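Local structure of transcriptional regulator, putative (Pseudomonas syringae pv. tomato, 2R5F) at residues G82-L93 / L111-L122. The protein probably acts as a DNA-binding transcriptional regulator of the SorC family, its activity presumably set by a sugar effector bound to the domain described here. Sequence-based numbering, arbitrary orientation.
Sequences GKQSAQEVVQLL and LATLLNCPAFLL
V89 and V90 pair in parallel with A119 and F120, a strand contact at one side of the central sheet, which the helix leading into the second strand also packs against. Three backbone bonds define the register: V89 N to P118 O, F120 N to V89 O, and Q91 N to F120 O, the last nearly straight at 175°. Strand 88-91 and helix segment 111-115 run almost antiparallel (173°), their axes 8.2 Å apart. With the parallel pairing, this makes a right-handed beta-alpha-beta crossover, as in Rossmann-like folds. V89 packs between strand and helix: CG1, anti to the backbone N (chi1 176°), meets L111 CD2 at 3.9 Å, while CG2 lies 3.7 Å from C117 SG. Across the sheet, E88 CB meets the F120 ring edge in plane, and V90 CG2 reaches CD2 of that ring. E88 OE2 hydrogen-bonds H60 ND1 and salt-bridges R149 NH1; R149 also makes a cation-pi contact with F120. N116, with positive phi, forms a Schellman motif after the last helical turn; S85 N binds L115 O (2.9 Å), and N116 ND2 reaches K83 O from above the carbonyl plane (3.1 Å). Beyond the bridged pairs the Q91 side chain takes over, OE1 accepting L122 N (2.8 Å) from above its carbonyl plane and NE2 donating to L93 O.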
loop_
_atom_site.group_PDB
_atom_site.type_symbol
_atom_site.label_atom_id
_atom_site.label_comp_id
_atom_site.label_asym_id
_atom_site.label_seq_id
_atom_site.Cartn_x
_atom_site.Cartn_y
_atom_site.Cartn_z
ATOM N N GLY A 82 -25.986 2.687 0.984
ATOM C CA GLY A 82 -24.796 1.873 1.190
ATOM C C GLY A 82 -25.011 0.458 0.688
ATOM O O GLY A 82 -25.904 -0.244 1.168
ATOM N N LYS A 83 -24.206 0.055 -0.297
ATOM C CA LYS A 83 -24.271 -1.291 -0.884
ATOM C C LYS A 83 -22.836 -1.830 -0.994
ATOM O O LYS A 83 -21.889 -1.047 -0.947
ATOM C CB LYS A 83 -24.979 -1.255 -2.253
ATOM C CG LYS A 83 -25.152 -2.625 -2.931
ATOM C CD LYS A 83 -25.978 -2.571 -4.237
ATOM C CE LYS A 83 -27.464 -2.344 -3.987
ATOM N NZ LYS A 83 -28.068 -3.339 -3.043
ATOM N N GLN A 84 -22.676 -3.151 -1.120
ATOM C CA GLN A 84 -21.345 -3.788 -1.048
ATOM C C GLN A 84 -20.381 -3.348 -2.179
ATOM O O GLN A 84 -20.689 -3.468 -3.368
ATOM C CB GLN A 84 -21.483 -5.313 -0.969
ATOM C CG GLN A 84 -20.228 -6.034 -0.487
ATOM C CD GLN A 84 -20.476 -7.490 -0.115
ATOM O OE1 GLN A 84 -21.587 -7.995 -0.265
ATOM N NE2 GLN A 84 -19.444 -8.169 0.382
ATOM N N SER A 85 -19.226 -2.816 -1.793
ATOM C CA SER A 85 -18.260 -2.288 -2.762
ATOM C C SER A 85 -17.017 -3.165 -2.927
ATOM O O SER A 85 -16.140 -2.849 -3.727
ATOM C CB SER A 85 -17.859 -0.868 -2.366
ATOM O OG SER A 85 -19.007 -0.114 -1.987
ATOM N N ALA A 86 -16.932 -4.245 -2.155
ATOM C CA ALA A 86 -15.845 -5.204 -2.267
ATOM C C ALA A 86 -16.236 -6.498 -1.606
ATOM O O ALA A 86 -17.152 -6.517 -0.798
ATOM C CB ALA A 86 -14.532 -4.649 -1.642
ATOM N N GLN A 87 -15.527 -7.579 -1.931
ATOM C CA GLN A 87 -15.699 -8.874 -1.241
ATOM C C GLN A 87 -15.155 -8.938 0.203
ATOM O O GLN A 87 -15.811 -9.487 1.074
ATOM C CB GLN A 87 -15.092 -10.019 -2.070
ATOM C CG GLN A 87 -15.764 -10.253 -3.411
ATOM C CD GLN A 87 -17.241 -10.516 -3.240
ATOM O OE1 GLN A 87 -17.643 -11.623 -2.902
ATOM N NE2 GLN A 87 -18.052 -9.489 -3.438
ATOM N N GLU A 88 -13.973 -8.384 0.462
ATOM C CA GLU A 88 -13.398 -8.381 1.821
ATOM C C GLU A 88 -12.204 -7.417 1.899
ATOM O O GLU A 88 -11.676 -7.001 0.871
ATOM C CB GLU A 88 -12.936 -9.794 2.200
ATOM C CG GLU A 88 -11.950 -10.379 1.164
ATOM C CD GLU A 88 -11.545 -11.818 1.409
ATOM O OE1 GLU A 88 -11.188 -12.159 2.554
ATOM O OE2 GLU A 88 -11.522 -12.603 0.437
ATOM N N VAL A 89 -11.809 -7.065 3.122
ATOM C CA VAL A 89 -10.618 -6.288 3.395
ATOM C C VAL A 89 -9.804 -7.134 4.376
ATOM O O VAL A 89 -10.293 -7.486 5.449
ATOM C CB VAL A 89 -10.966 -4.916 4.012
ATOM C CG1 VAL A 89 -9.690 -4.132 4.406
ATOM C CG2 VAL A 89 -11.827 -4.119 3.017
ATOM N N VAL A 90 -8.591 -7.499 3.967
ATOM C CA VAL A 90 -7.700 -8.342 4.775
ATOM C C VAL A 90 -6.545 -7.481 5.281
ATOM O O VAL A 90 -5.941 -6.700 4.523
ATOM C CB VAL A 90 -7.198 -9.574 3.951
ATOM C CG1 VAL A 90 -6.287 -10.517 4.788
ATOM C CG2 VAL A 90 -8.400 -10.319 3.366
ATOM N N GLN A 91 -6.276 -7.581 6.574
ATOM C CA GLN A 91 -5.114 -6.948 7.166
ATOM C C GLN A 91 -3.874 -7.714 6.723
ATOM O O GLN A 91 -3.784 -8.916 6.974
ATOM C CB GLN A 91 -5.234 -7.008 8.678
ATOM C CG GLN A 91 -4.011 -6.499 9.383
ATOM C CD GLN A 91 -4.317 -6.135 10.804
ATOM O OE1 GLN A 91 -5.418 -6.373 11.274
ATOM N NE2 GLN A 91 -3.344 -5.579 11.503
ATOM N N LEU A 92 -2.917 -7.033 6.084
ATOM C CA LEU A 92 -1.760 -7.739 5.493
ATOM C C LEU A 92 -0.499 -7.743 6.335
ATOM O O LEU A 92 0.502 -8.313 5.907
ATOM C CB LEU A 92 -1.399 -7.173 4.125
ATOM C CG LEU A 92 -2.361 -7.277 2.943
ATOM C CD1 LEU A 92 -1.705 -6.589 1.769
ATOM C CD2 LEU A 92 -2.742 -8.689 2.593
ATOM N N LEU A 93 -0.535 -7.080 7.488
ATOM C CA LEU A 93 0.602 -7.003 8.415
ATOM C C LEU A 93 0.065 -6.758 9.817
ATOM O O LEU A 93 -0.779 -5.879 10.019
ATOM C CB LEU A 93 1.579 -5.871 8.041
ATOM C CG LEU A 93 2.592 -5.387 9.115
ATOM C CD1 LEU A 93 3.400 -6.506 9.708
ATOM C CD2 LEU A 93 3.546 -4.329 8.563
ATOM N N LEU A 111 -12.102 0.519 7.045
ATOM C CA LEU A 111 -12.184 0.371 5.588
ATOM C C LEU A 111 -13.227 -0.646 5.130
ATOM O O LEU A 111 -13.938 -0.421 4.152
ATOM C CB LEU A 111 -10.802 0.062 4.981
ATOM C CG LEU A 111 -10.823 -0.056 3.441
ATOM C CD1 LEU A 111 -11.276 1.263 2.824
ATOM C CD2 LEU A 111 -9.505 -0.562 2.815
ATOM N N ALA A 112 -13.333 -1.763 5.845
ATOM C CA ALA A 112 -14.384 -2.741 5.595
ATOM C C ALA A 112 -15.783 -2.150 5.850
ATOM O O ALA A 112 -16.754 -2.432 5.122
ATOM C CB ALA A 112 -14.143 -3.951 6.433
ATOM N N THR A 113 -15.892 -1.319 6.880
ATOM C CA THR A 113 -17.161 -0.671 7.189
ATOM C C THR A 113 -17.558 0.236 6.037
ATOM O O THR A 113 -18.680 0.130 5.516
ATOM C CB THR A 113 -17.116 0.041 8.544
ATOM O OG1 THR A 113 -17.008 -0.951 9.566
ATOM C CG2 THR A 113 -18.383 0.861 8.815
ATOM N N LEU A 114 -16.616 1.080 5.616
ATOM C CA LEU A 114 -16.812 1.971 4.480
ATOM C C LEU A 114 -17.281 1.241 3.208
ATOM O O LEU A 114 -18.252 1.671 2.564
ATOM C CB LEU A 114 -15.546 2.785 4.201
ATOM C CG LEU A 114 -15.307 3.928 5.193
ATOM C CD1 LEU A 114 -13.864 4.358 5.103
ATOM C CD2 LEU A 114 -16.214 5.083 4.890
ATOM N N LEU A 115 -16.618 0.136 2.889
ATOM C CA LEU A 115 -16.921 -0.671 1.706
ATOM C C LEU A 115 -18.070 -1.644 1.882
ATOM O O LEU A 115 -18.451 -2.338 0.930
ATOM C CB LEU A 115 -15.645 -1.395 1.217
ATOM C CG LEU A 115 -14.506 -0.401 0.899
ATOM C CD1 LEU A 115 -13.214 -1.092 0.496
ATOM C CD2 LEU A 115 -14.941 0.583 -0.176
ATOM N N ASN A 116 -18.641 -1.678 3.090
ATOM C CA ASN A 116 -19.748 -2.581 3.437
ATOM C C ASN A 116 -19.445 -4.065 3.288
ATOM O O ASN A 116 -20.280 -4.843 2.832
ATOM C CB ASN A 116 -20.996 -2.243 2.625
ATOM C CG ASN A 116 -21.558 -0.909 2.974
ATOM O OD1 ASN A 116 -21.713 -0.586 4.142
ATOM N ND2 ASN A 116 -21.885 -0.119 1.963
ATOM N N CYS A 117 -18.245 -4.460 3.650
ATOM C CA CYS A 117 -17.835 -5.841 3.471
ATOM C C CYS A 117 -17.212 -6.404 4.764
ATOM O O CYS A 117 -17.025 -5.673 5.746
ATOM C CB CYS A 117 -16.872 -5.939 2.290
ATOM S SG CYS A 117 -15.348 -5.059 2.556
ATOM N N PRO A 118 -16.965 -7.722 4.801
ATOM C CA PRO A 118 -16.227 -8.328 5.925
ATOM C C PRO A 118 -14.737 -7.923 6.040
ATOM O O PRO A 118 -14.079 -7.670 5.047
ATOM C CB PRO A 118 -16.368 -9.844 5.688
ATOM C CG PRO A 118 -17.307 -10.023 4.576
ATOM C CD PRO A 118 -17.462 -8.723 3.836
ATOM N N ALA A 119 -14.228 -7.855 7.267
ATOM C CA ALA A 119 -12.810 -7.569 7.531
ATOM C C ALA A 119 -12.175 -8.827 8.082
ATOM O O ALA A 119 -12.828 -9.574 8.780
ATOM C CB ALA A 119 -12.677 -6.453 8.533
ATOM N N PHE A 120 -10.916 -9.063 7.752
ATOM C CA PHE A 120 -10.138 -10.179 8.313
ATOM C C PHE A 120 -8.911 -9.518 8.947
ATOM O O PHE A 120 -8.074 -8.917 8.250
ATOM C CB PHE A 120 -9.782 -11.231 7.237
ATOM C CG PHE A 120 -10.992 -11.944 6.661
ATOM C CD1 PHE A 120 -11.517 -13.070 7.276
ATOM C CD2 PHE A 120 -11.632 -11.457 5.529
ATOM C CE1 PHE A 120 -12.650 -13.731 6.759
ATOM C CE2 PHE A 120 -12.761 -12.107 5.005
ATOM C CZ PHE A 120 -13.269 -13.239 5.623
ATOM N N LEU A 121 -8.867 -9.582 10.271
ATOM C CA LEU A 121 -8.010 -8.753 11.105
ATOM C C LEU A 121 -6.982 -9.588 11.865
ATOM O O LEU A 121 -7.201 -10.753 12.119
ATOM C CB LEU A 121 -8.862 -7.998 12.154
ATOM C CG LEU A 121 -10.108 -7.208 11.738
ATOM C CD1 LEU A 121 -10.831 -6.722 12.964
ATOM C CD2 LEU A 121 -9.763 -6.036 10.847
ATOM N N LEU A 122 -5.883 -8.954 12.252
ATOM C CA LEU A 122 -4.833 -9.571 13.048
ATOM C C LEU A 122 -4.661 -8.744 14.318
ATOM O O LEU A 122 -3.746 -7.909 14.409
ATOM C CB LEU A 122 -3.513 -9.613 12.275
ATOM C CG LEU A 122 -3.471 -10.378 10.959
ATOM C CD1 LEU A 122 -2.229 -9.992 10.175
ATOM C CD2 LEU A 122 -3.528 -11.880 11.193
HETATM O O HOH W 1 -19.130 2.024 -0.732
#